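Local coordinates for periplasmic binding protein (Roseiflexus sp. RS-1, PDB 5GJ3), which binds heme, two molecules at once in this crystal form, and probably hands it on to a membrane transporter in bacterial heme acquisition, at residues A[6-17]-A[27-37]; A[60-71]-A[85-95]. All coordinates share one frame; numbering follows the deposited sequence.

Overall arrangement
Contacts 1 and 2 follow one another along the chain, and each closes a beta-alpha-beta unit: strand 8-10, helix 13-21 and strand 28-31 in the first, strand 66-70, helix 76-84 and strand 89-92 in the second. Their centres lie about 10 Å apart in one four-stranded parallel sheet, ordered 28-31, 8-10, 66-70, 89-92, so that each contact pairs an inner strand with an outermost one. The inner strands are neighbours, and Asn12 of contact 1 accepts a probable hydrogen bond from the backbone of Asp70. At the C-terminal ends of the strands Asp14, Asp70 and Asp94 share one zinc ion, close to the heme pocket to which Ser34 belongs.

Contact 1: residues A[6-17]-A[27-37]; sequences ERIVSLNGDITE and YVVGVDSSATY. With ZN (zinc ion), chain F; ZN (zinc ion), chain D.
Strand 8-10 runs parallel to strand 28-31 at an axis angle of 26°, closing the beta-alpha-beta unit with helix 13-21: Ile8 N bonds to Tyr27 O at 2.9 Å, Ile8 O receives Val29 N, and Ser10 N reaches Gly30 O past a beta bulge between Ile8 and Val9. Val29 CG1, anti to the carbonyl carbon (chi1 -57°), lies over one face of the Arg7 guanidinium, toward its rim, while CG2 meets Val9 CG2 at 3.9 Å. Thr16 lays CG2 against Val31 CG1 at 3.8 Å, the side chains crossing at about a right angle. Asp32 organises the following turn: its OD2 takes Ser34 N from above the carboxylate plane (2.8 Å), an Asx turn, and Ser34 OG on the syn lone pair. Ser34 OG accepts Gly13 N at 3.1 Å, and the turn puts Ser34 in the heme pocket. A water donates to Asp32 OD1 (2.7 Å) and Ser10 O and accepts from Asp32 N and Thr16 OG1. With an alanine in place of Asp32, Ser34 N would probably lose its Asx-turn acceptor, the water one of its two acceptors, and the Ser34 hydroxyl the carboxylate that helps Gly13 N fix it. Glu17 crosses Tyr37 obliquely; Arg249 forms a salt bridge with Glu17 and a cation-pi contact with Tyr37. Strand 66-70 flanks strand 8-10, Ile19 of helix 13-21 packs on Ile8 and Val28, and Leu241 of helix 240-244 meets Glu17 and Tyr37.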
loop_
_atom_site.group_PDB
_atom_site.type_symbol
_atom_site.label_atom_id
_atom_site.label_comp_id
_atom_site.label_asym_id
_atom_site.label_seq_id
_atom_site.Cartn_x
_atom_site.Cartn_y
_atom_site.Cartn_z
ATOM N N GLU A 6 4.178 -22.414 16.463
ATOM C CA GLU A 6 3.439 -21.176 16.291
ATOM C C GLU A 6 2.419 -21.362 15.152
ATOM O O GLU A 6 2.727 -21.941 14.114
ATOM C CB GLU A 6 4.443 -20.067 15.989
ATOM C CG GLU A 6 3.961 -18.685 16.392
ATOM C CD GLU A 6 3.947 -18.538 17.900
ATOM O OE1 GLU A 6 5.010 -18.271 18.496
ATOM O OE2 GLU A 6 2.878 -18.738 18.494
ATOM N N ARG A 7 1.186 -20.938 15.386
ATOM C CA ARG A 7 0.141 -20.875 14.357
ATOM C C ARG A 7 -0.363 -19.422 14.303
ATOM O O ARG A 7 -1.130 -18.981 15.152
ATOM C CB ARG A 7 -1.016 -21.832 14.658
ATOM C CG ARG A 7 -0.630 -23.343 14.641
ATOM C CD ARG A 7 -1.802 -24.214 15.098
ATOM N NE ARG A 7 -2.931 -24.139 14.160
ATOM C CZ ARG A 7 -2.908 -24.696 12.943
ATOM N NH1 ARG A 7 -1.854 -25.379 12.538
ATOM N NH2 ARG A 7 -3.936 -24.568 12.122
ATOM N N ILE A 8 0.125 -18.696 13.312
ATOM C CA ILE A 8 -0.122 -17.254 13.182
ATOM C C ILE A 8 -1.250 -16.998 12.187
ATOM O O ILE A 8 -1.264 -17.545 11.020
ATOM C CB ILE A 8 1.159 -16.532 12.704
ATOM C CG1 ILE A 8 2.387 -16.940 13.572
ATOM C CG2 ILE A 8 0.988 -14.988 12.723
ATOM C CD1 ILE A 8 3.684 -16.305 13.075
ATOM N N VAL A 9 -2.207 -16.196 12.644
ATOM C CA VAL A 9 -3.224 -15.637 11.798
ATOM C C VAL A 9 -2.900 -14.145 11.689
ATOM O O VAL A 9 -2.797 -13.422 12.697
ATOM C CB VAL A 9 -4.664 -15.852 12.296
ATOM C CG1 VAL A 9 -5.635 -15.137 11.318
ATOM C CG2 VAL A 9 -5.013 -17.354 12.341
ATOM N N SER A 10 -2.665 -13.718 10.453
ATOM C CA SER A 10 -2.259 -12.350 10.179
ATOM C C SER A 10 -3.470 -11.572 9.612
ATOM O O SER A 10 -4.109 -12.003 8.619
ATOM C CB SER A 10 -1.097 -12.361 9.215
ATOM O OG SER A 10 -0.856 -11.026 8.799
ATOM N N LEU A 11 -3.795 -10.433 10.214
ATOM C CA LEU A 11 -5.028 -9.722 9.866
ATOM C C LEU A 11 -4.957 -8.728 8.657
ATOM O O LEU A 11 -6.005 -8.260 8.185
ATOM C CB LEU A 11 -5.603 -8.990 11.114
ATOM C CG LEU A 11 -5.792 -9.897 12.352
ATOM C CD1 LEU A 11 -6.314 -9.016 13.471
ATOM C CD2 LEU A 11 -6.805 -11.003 12.030
ATOM N N ASN A 12 -3.761 -8.401 8.206
ATOM C CA ASN A 12 -3.616 -7.380 7.166
ATOM C C ASN A 12 -2.583 -7.833 6.177
ATOM O O ASN A 12 -1.585 -8.450 6.558
ATOM C CB ASN A 12 -3.195 -6.005 7.733
ATOM C CG ASN A 12 -4.077 -5.571 8.843
ATOM O OD1 ASN A 12 -3.847 -5.900 10.007
ATOM N ND2 ASN A 12 -5.154 -4.915 8.497
ATOM N N GLY A 13 -2.827 -7.530 4.897
ATOM C CA GLY A 13 -1.850 -7.867 3.852
ATOM C C GLY A 13 -0.424 -7.401 4.046
ATOM O O GLY A 13 0.502 -8.143 3.742
ATOM N N ASP A 14 -0.218 -6.174 4.558
ATOM C CA ASP A 14 1.132 -5.673 4.807
ATOM C C ASP A 14 1.893 -6.343 5.999
ATOM O O ASP A 14 3.129 -6.596 5.946
ATOM C CB ASP A 14 1.120 -4.132 4.947
ATOM C CG ASP A 14 0.182 -3.610 6.056
ATOM O OD1 ASP A 14 -0.771 -4.319 6.484
ATOM O OD2 ASP A 14 0.387 -2.444 6.499
ATOM N N ILE A 15 1.144 -6.690 7.053
ATOM C CA ILE A 15 1.683 -7.505 8.163
ATOM C C ILE A 15 2.089 -8.907 7.675
ATOM O O ILE A 15 3.196 -9.387 7.964
ATOM C CB ILE A 15 0.632 -7.599 9.273
ATOM C CG1 ILE A 15 0.304 -6.169 9.745
ATOM C CG2 ILE A 15 1.169 -8.476 10.404
ATOM C CD1 ILE A 15 1.499 -5.393 10.301
ATOM N N THR A 16 1.224 -9.532 6.887
ATOM C CA THR A 16 1.546 -10.842 6.291
ATOM C C THR A 16 2.855 -10.785 5.480
ATOM O O THR A 16 3.754 -11.593 5.673
ATOM C CB THR A 16 0.396 -11.303 5.401
ATOM O OG1 THR A 16 -0.799 -11.426 6.178
ATOM C CG2 THR A 16 0.719 -12.634 4.652
ATOM N N GLU A 17 2.979 -9.781 4.618
ATOM C CA GLU A 17 4.168 -9.605 3.790
ATOM C C GLU A 17 5.397 -9.486 4.671
ATOM O O GLU A 17 6.462 -10.030 4.367
ATOM C CB GLU A 17 4.030 -8.358 2.917
ATOM C CG GLU A 17 5.335 -7.941 2.264
ATOM C CD GLU A 17 5.152 -6.944 1.101
ATOM O OE1 GLU A 17 4.009 -6.634 0.668
ATOM O OE2 GLU A 17 6.177 -6.498 0.590
ATOM N N TYR A 27 4.936 -20.368 9.429
ATOM C CA TYR A 27 4.048 -20.419 10.611
ATOM C C TYR A 27 2.713 -19.759 10.422
ATOM O O TYR A 27 1.902 -19.781 11.360
ATOM C CB TYR A 27 4.716 -19.826 11.838
ATOM C CG TYR A 27 6.034 -20.495 12.086
ATOM C CD1 TYR A 27 6.100 -21.820 12.571
ATOM C CD2 TYR A 27 7.226 -19.826 11.807
ATOM C CE1 TYR A 27 7.341 -22.442 12.785
ATOM C CE2 TYR A 27 8.466 -20.440 12.004
ATOM C CZ TYR A 27 8.526 -21.740 12.480
ATOM O OH TYR A 27 9.786 -22.305 12.646
ATOM N N VAL A 28 2.454 -19.223 9.231
ATOM C CA VAL A 28 1.198 -18.503 9.014
ATOM C C VAL A 28 0.146 -19.540 8.608
ATOM O O VAL A 28 0.367 -20.294 7.678
ATOM C CB VAL A 28 1.290 -17.341 7.969
ATOM C CG1 VAL A 28 -0.085 -16.700 7.745
ATOM C CG2 VAL A 28 2.353 -16.302 8.346
ATOM N N VAL A 29 -0.989 -19.561 9.286
ATOM C CA VAL A 29 -2.063 -20.503 9.002
ATOM C C VAL A 29 -3.322 -19.883 8.410
ATOM O O VAL A 29 -4.237 -20.610 7.946
ATOM C CB VAL A 29 -2.455 -21.385 10.238
ATOM C CG1 VAL A 29 -1.260 -22.162 10.796
ATOM C CG2 VAL A 29 -3.177 -20.590 11.344
ATOM N N GLY A 30 -3.393 -18.548 8.379
ATOM C CA GLY A 30 -4.605 -17.889 7.872
ATOM C C GLY A 30 -4.267 -16.459 7.537
ATOM O O GLY A 30 -3.455 -15.840 8.246
ATOM N N VAL A 31 -4.849 -15.964 6.441
ATOM C CA VAL A 31 -4.603 -14.572 5.987
ATOM C C VAL A 31 -5.885 -13.901 5.538
ATOM O O VAL A 31 -6.869 -14.572 5.231
ATOM C CB VAL A 31 -3.599 -14.501 4.817
ATOM C CG1 VAL A 31 -2.210 -14.927 5.277
ATOM C CG2 VAL A 31 -4.096 -15.291 3.583
ATOM N N ASP A 32 -5.861 -12.571 5.458
ATOM C CA ASP A 32 -7.012 -11.842 4.940
ATOM C C ASP A 32 -6.907 -11.689 3.398
ATOM O O ASP A 32 -5.823 -11.916 2.806
ATOM C CB ASP A 32 -7.134 -10.469 5.629
ATOM C CG ASP A 32 -6.369 -9.374 4.861
ATOM O OD1 ASP A 32 -5.118 -9.319 4.976
ATOM O OD2 ASP A 32 -7.033 -8.589 4.123
ATOM N N SER A 33 -8.045 -11.323 2.770
ATOM C CA SER A 33 -8.180 -11.045 1.292
ATOM C C SER A 33 -7.139 -10.143 0.682
ATOM O O SER A 33 -6.820 -10.276 -0.495
ATOM C CB SER A 33 -9.514 -10.332 1.013
ATOM O OG SER A 33 -10.562 -11.195 1.290
ATOM N N SER A 34 -6.641 -9.169 1.440
ATOM C CA SER A 34 -5.657 -8.231 0.873
ATOM C C SER A 34 -4.229 -8.799 0.901
ATOM O O SER A 34 -3.278 -8.118 0.512
ATOM C CB SER A 34 -5.696 -6.874 1.611
ATOM O OG SER A 34 -5.091 -7.022 2.899
ATOM N N ALA A 35 -4.043 -10.011 1.414
ATOM C CA ALA A 35 -2.696 -10.538 1.556
ATOM C C ALA A 35 -2.281 -11.219 0.257
ATOM O O ALA A 35 -2.417 -12.436 0.126
ATOM C CB ALA A 35 -2.578 -11.530 2.752
ATOM N N THR A 36 -1.739 -10.437 -0.675
ATOM C CA THR A 36 -1.400 -10.930 -2.042
ATOM C C THR A 36 0.139 -11.070 -2.237
ATOM O O THR A 36 0.574 -11.274 -3.363
ATOM C CB THR A 36 -1.913 -9.933 -3.095
ATOM O OG1 THR A 36 -1.490 -8.638 -2.682
ATOM C CG2 THR A 36 -3.420 -9.919 -3.229
ATOM N N TYR A 37 0.954 -10.952 -1.170
ATOM C CA TYR A 37 2.422 -11.123 -1.264
ATOM C C TYR A 37 3.077 -11.893 -0.093
ATOM O O TYR A 37 2.891 -11.481 1.053
ATOM C CB TYR A 37 3.117 -9.766 -1.367
ATOM C CG TYR A 37 4.553 -9.878 -1.858
ATOM C CD1 TYR A 37 4.839 -9.882 -3.228
ATOM C CD2 TYR A 37 5.617 -10.039 -0.959
ATOM C CE1 TYR A 37 6.147 -10.013 -3.667
ATOM C CE2 TYR A 37 6.941 -10.176 -1.400
ATOM C CZ TYR A 37 7.181 -10.146 -2.773
ATOM O OH TYR A 37 8.470 -10.221 -3.264
HETATM ZN ZN ZN F . 4.927 -17.341 20.409
HETATM ZN ZN ZN D . -1.414 -1.763 7.405
HETATM O O HOH W 1 3.677 -19.294 21.019
HETATM O O HOH W 2 3.063 -16.136 20.445
HETATM O O HOH W 3 -3.345 -11.112 6.060
HETATM O O HOH W 4 0.556 -10.181 1.821
HETATM O O HOH W 5 -3.186 -2.344 6.834
#

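Contact 2: residues A[60-71]-A[85-95]; sequences LSLNPTLVIGDE and AGVPLAITADP. With ZN (zinc ion), chain D.
Asp70 and Asp94 turn their carboxylates to the same zinc ion, the planes 38° apart. Each binds through OD2, 2.0 Å from the metal for Asp70 OD2 and likewise for Asp94 OD2, which explains why these two like-charged oxygens can sit only 3.2 Å apart. Asp14 and a water, which lies 3.0 Å from Asp70 OD1, complete the ligands seen; Asp70 OD1 accepts from Ala72 N. With its CG between backbone N and carbonyl carbon (chi1 67°), Asp70 sets OD2 on the metal from the end of strand 66-70, while Asp94 comes from the loop after strand 89-92. Glu71 reaches across at about a right angle to Asp94, its extended chain bringing OE1 to Asp94 N at 2.7 Å. That nearly straight bond meets OE1 on its anti side, 25° out of the carboxylate plane, and is likely to help position the backbone of a zinc ligand. Behind the site the strands pair in parallel: Val67 N bonds to Pro88 O and Val67 O takes Ala90 N; Gly69 N bonds to Ala90 O and Gly69 O takes Thr92 N. Thr92 sets CG2 against Asp70 CB at 3.5 Å. On the face carrying Val67 and Leu89, Val67 CG1 touches Leu89 CD1 (3.7 Å), and CG2 meets Val87 CG1, the valines crossing at about a right angle. Val87 CG1 also receives Pro64 CG, while its CG2 slides past Leu60 CD2 at 3.7 Å. Ile82 of helix 76-84 covers Leu60, Val87 and Leu89; on the opposite face Phe107 of helix 100-111 packs against Ile68, Ala90 and Thr92, and Lys104 forms a salt bridge with Asp94.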
loop_
_atom_site.group_PDB
_atom_site.type_symbol
_atom_site.label_atom_id
_atom_site.label_comp_id
_atom_site.label_asym_id
_atom_site.label_seq_id
_atom_site.Cartn_x
_atom_site.Cartn_y
_atom_site.Cartn_z
ATOM N N LEU A 60 -10.861 -18.026 14.417
ATOM C CA LEU A 60 -10.749 -18.939 15.603
ATOM C C LEU A 60 -10.726 -20.428 15.269
ATOM O O LEU A 60 -10.092 -21.227 15.971
ATOM C CB LEU A 60 -11.782 -18.609 16.682
ATOM C CG LEU A 60 -11.640 -17.184 17.239
ATOM C CD1 LEU A 60 -12.915 -16.835 17.978
ATOM C CD2 LEU A 60 -10.408 -17.002 18.148
ATOM N N SER A 61 -11.369 -20.788 14.159
ATOM C CA SER A 61 -11.393 -22.164 13.742
ATOM C C SER A 61 -10.020 -22.641 13.204
ATOM O O SER A 61 -9.833 -23.836 12.983
ATOM C CB SER A 61 -12.517 -22.406 12.751
ATOM O OG SER A 61 -12.163 -21.942 11.478
ATOM N N LEU A 62 -9.062 -21.727 13.021
ATOM C CA LEU A 62 -7.710 -22.136 12.638
ATOM C C LEU A 62 -6.828 -22.452 13.857
ATOM O O LEU A 62 -5.647 -22.739 13.688
ATOM C CB LEU A 62 -7.020 -21.073 11.772
ATOM C CG LEU A 62 -7.758 -20.713 10.479
ATOM C CD1 LEU A 62 -7.121 -19.481 9.844
ATOM C CD2 LEU A 62 -7.792 -21.908 9.523
ATOM N N ASN A 63 -7.406 -22.342 15.060
ATOM C CA ASN A 63 -6.700 -22.543 16.340
ATOM C C ASN A 63 -5.387 -21.820 16.392
ATOM O O ASN A 63 -4.322 -22.447 16.619
ATOM C CB ASN A 63 -6.477 -24.034 16.658
ATOM C CG ASN A 63 -7.754 -24.818 16.582
ATOM O OD1 ASN A 63 -7.842 -25.774 15.831
ATOM N ND2 ASN A 63 -8.771 -24.373 17.298
ATOM N N PRO A 64 -5.441 -20.488 16.240
ATOM C CA PRO A 64 -4.179 -19.739 16.297
ATOM C C PRO A 64 -3.507 -19.780 17.666
ATOM O O PRO A 64 -4.172 -19.919 18.693
ATOM C CB PRO A 64 -4.611 -18.264 15.984
ATOM C CG PRO A 64 -6.084 -18.224 16.129
ATOM C CD PRO A 64 -6.637 -19.626 16.163
ATOM N N THR A 65 -2.197 -19.603 17.690
ATOM C CA THR A 65 -1.472 -19.348 18.943
ATOM C C THR A 65 -1.262 -17.822 19.010
ATOM O O THR A 65 -1.020 -17.228 20.065
ATOM C CB THR A 65 -0.072 -20.020 18.943
ATOM O OG1 THR A 65 0.722 -19.463 17.879
ATOM C CG2 THR A 65 -0.173 -21.546 18.764
ATOM N N LEU A 66 -1.354 -17.163 17.866
ATOM C CA LEU A 66 -1.139 -15.714 17.851
ATOM C C LEU A 66 -1.913 -15.063 16.694
ATOM O O LEU A 66 -1.856 -15.545 15.526
ATOM C CB LEU A 66 0.343 -15.378 17.683
ATOM C CG LEU A 66 0.804 -13.938 17.439
ATOM C CD1 LEU A 66 0.588 -13.044 18.690
ATOM C CD2 LEU A 66 2.282 -13.979 17.017
ATOM N N VAL A 67 -2.529 -13.927 17.000
ATOM C CA VAL A 67 -3.179 -13.122 15.962
ATOM C C VAL A 67 -2.572 -11.757 15.985
ATOM O O VAL A 67 -2.522 -11.120 17.041
ATOM C CB VAL A 67 -4.712 -13.028 16.212
ATOM C CG1 VAL A 67 -5.407 -12.115 15.207
ATOM C CG2 VAL A 67 -5.350 -14.448 16.203
ATOM N N ILE A 68 -2.105 -11.305 14.817
ATOM C CA ILE A 68 -1.394 -10.084 14.696
ATOM C C ILE A 68 -1.952 -9.230 13.527
ATOM O O ILE A 68 -2.281 -9.764 12.459
ATOM C CB ILE A 68 0.133 -10.371 14.599
ATOM C CG1 ILE A 68 0.956 -9.110 14.663
ATOM C CG2 ILE A 68 0.576 -11.089 13.311
ATOM C CD1 ILE A 68 2.450 -9.424 14.818
ATOM N N GLY A 69 -2.031 -7.916 13.726
ATOM C CA GLY A 69 -2.577 -7.016 12.651
ATOM C C GLY A 69 -2.221 -5.567 12.976
ATOM O O GLY A 69 -1.446 -5.293 13.910
ATOM N N ASP A 70 -2.737 -4.632 12.199
ATOM C CA ASP A 70 -2.475 -3.250 12.526
ATOM C C ASP A 70 -3.814 -2.541 12.532
ATOM O O ASP A 70 -4.888 -3.211 12.485
ATOM C CB ASP A 70 -1.436 -2.649 11.578
ATOM C CG ASP A 70 -1.935 -2.529 10.145
ATOM O OD1 ASP A 70 -3.157 -2.458 9.864
ATOM O OD2 ASP A 70 -1.064 -2.493 9.271
ATOM N N GLU A 71 -3.788 -1.225 12.673
ATOM C CA GLU A 71 -5.009 -0.445 12.917
ATOM C C GLU A 71 -6.096 -0.551 11.843
ATOM O O GLU A 71 -7.237 -0.229 12.142
ATOM C CB GLU A 71 -4.700 1.052 13.203
ATOM C CG GLU A 71 -4.045 1.782 12.029
ATOM C CD GLU A 71 -3.758 3.260 12.330
ATOM O OE1 GLU A 71 -2.635 3.640 12.780
ATOM O OE2 GLU A 71 -4.693 4.058 12.124
ATOM N N ALA A 85 -12.105 -15.228 23.436
ATOM C CA ALA A 85 -11.653 -16.614 23.267
ATOM C C ALA A 85 -10.286 -16.898 23.917
ATOM O O ALA A 85 -9.831 -18.049 23.909
ATOM C CB ALA A 85 -11.590 -16.999 21.802
ATOM N N GLY A 86 -9.621 -15.867 24.464
ATOM C CA GLY A 86 -8.345 -16.113 25.110
ATOM C C GLY A 86 -7.168 -16.308 24.154
ATOM O O GLY A 86 -6.147 -16.838 24.582
ATOM N N VAL A 87 -7.289 -15.905 22.870
ATOM C CA VAL A 87 -6.145 -16.028 21.886
ATOM C C VAL A 87 -5.241 -14.791 21.901
ATOM O O VAL A 87 -5.752 -13.629 21.789
ATOM C CB VAL A 87 -6.698 -16.244 20.449
ATOM C CG1 VAL A 87 -5.552 -16.313 19.424
ATOM C CG2 VAL A 87 -7.540 -17.512 20.413
ATOM N N PRO A 88 -3.911 -14.971 22.075
ATOM C CA PRO A 88 -3.070 -13.771 22.075
ATOM C C PRO A 88 -3.252 -12.908 20.830
ATOM O O PRO A 88 -3.211 -13.399 19.708
ATOM C CB PRO A 88 -1.640 -14.331 22.080
ATOM C CG PRO A 88 -1.774 -15.639 22.826
ATOM C CD PRO A 88 -3.122 -16.185 22.394
ATOM N N LEU A 89 -3.360 -11.602 21.051
ATOM C CA LEU A 89 -3.634 -10.676 19.955
ATOM C C LEU A 89 -2.756 -9.437 20.156
ATOM O O LEU A 89 -2.581 -8.962 21.327
ATOM C CB LEU A 89 -5.132 -10.286 20.044
ATOM C CG LEU A 89 -5.567 -9.073 19.194
ATOM C CD1 LEU A 89 -5.505 -9.415 17.739
ATOM C CD2 LEU A 89 -6.994 -8.699 19.597
ATOM N N ALA A 90 -2.156 -8.932 19.065
ATOM C CA ALA A 90 -1.508 -7.615 19.155
ATOM C C ALA A 90 -1.815 -6.813 17.886
ATOM O O ALA A 90 -1.900 -7.390 16.791
ATOM C CB ALA A 90 -0.021 -7.786 19.302
ATOM N N ILE A 91 -1.992 -5.509 18.048
ATOM C CA ILE A 91 -2.318 -4.630 16.944
ATOM C C ILE A 91 -1.351 -3.447 17.008
ATOM O O ILE A 91 -1.146 -2.888 18.067
ATOM C CB ILE A 91 -3.756 -4.061 17.068
ATOM C CG1 ILE A 91 -4.814 -5.193 16.959
ATOM C CG2 ILE A 91 -4.030 -2.916 16.021
ATOM C CD1 ILE A 91 -4.832 -5.878 15.597
ATOM N N THR A 92 -0.755 -3.094 15.875
ATOM C CA THR A 92 0.119 -1.934 15.810
ATOM C C THR A 92 -0.466 -0.737 15.019
ATOM O O THR A 92 -1.406 -0.882 14.232
ATOM C CB THR A 92 1.470 -2.352 15.180
ATOM O OG1 THR A 92 2.448 -1.346 15.470
ATOM C CG2 THR A 92 1.328 -2.551 13.651
ATOM N N ALA A 93 0.090 0.451 15.218
ATOM C CA ALA A 93 -0.314 1.633 14.416
ATOM C C ALA A 93 0.121 1.453 12.978
ATOM O O ALA A 93 1.100 0.737 12.687
ATOM C CB ALA A 93 0.298 2.920 14.990
ATOM N N ASP A 94 -0.564 2.124 12.066
ATOM C CA ASP A 94 -0.096 2.161 10.663
ATOM C C ASP A 94 -0.331 3.550 10.070
ATOM O O ASP A 94 -1.194 3.675 9.207
ATOM C CB ASP A 94 -0.860 1.110 9.837
ATOM C CG ASP A 94 -0.281 0.910 8.416
ATOM O OD1 ASP A 94 0.845 1.411 8.076
ATOM O OD2 ASP A 94 -0.985 0.225 7.644
ATOM N N PRO A 95 0.389 4.586 10.559
ATOM C CA PRO A 95 0.259 5.974 10.103
ATOM C C PRO A 95 0.673 6.132 8.604
ATOM O O PRO A 95 1.451 5.320 8.085
ATOM C CB PRO A 95 1.240 6.718 11.022
ATOM C CG PRO A 95 2.315 5.680 11.305
ATOM C CD PRO A 95 1.457 4.461 11.565
HETATM ZN ZN ZN D . -1.414 -1.763 7.405
HETATM O O HOH W 5 -3.186 -2.344 6.834
#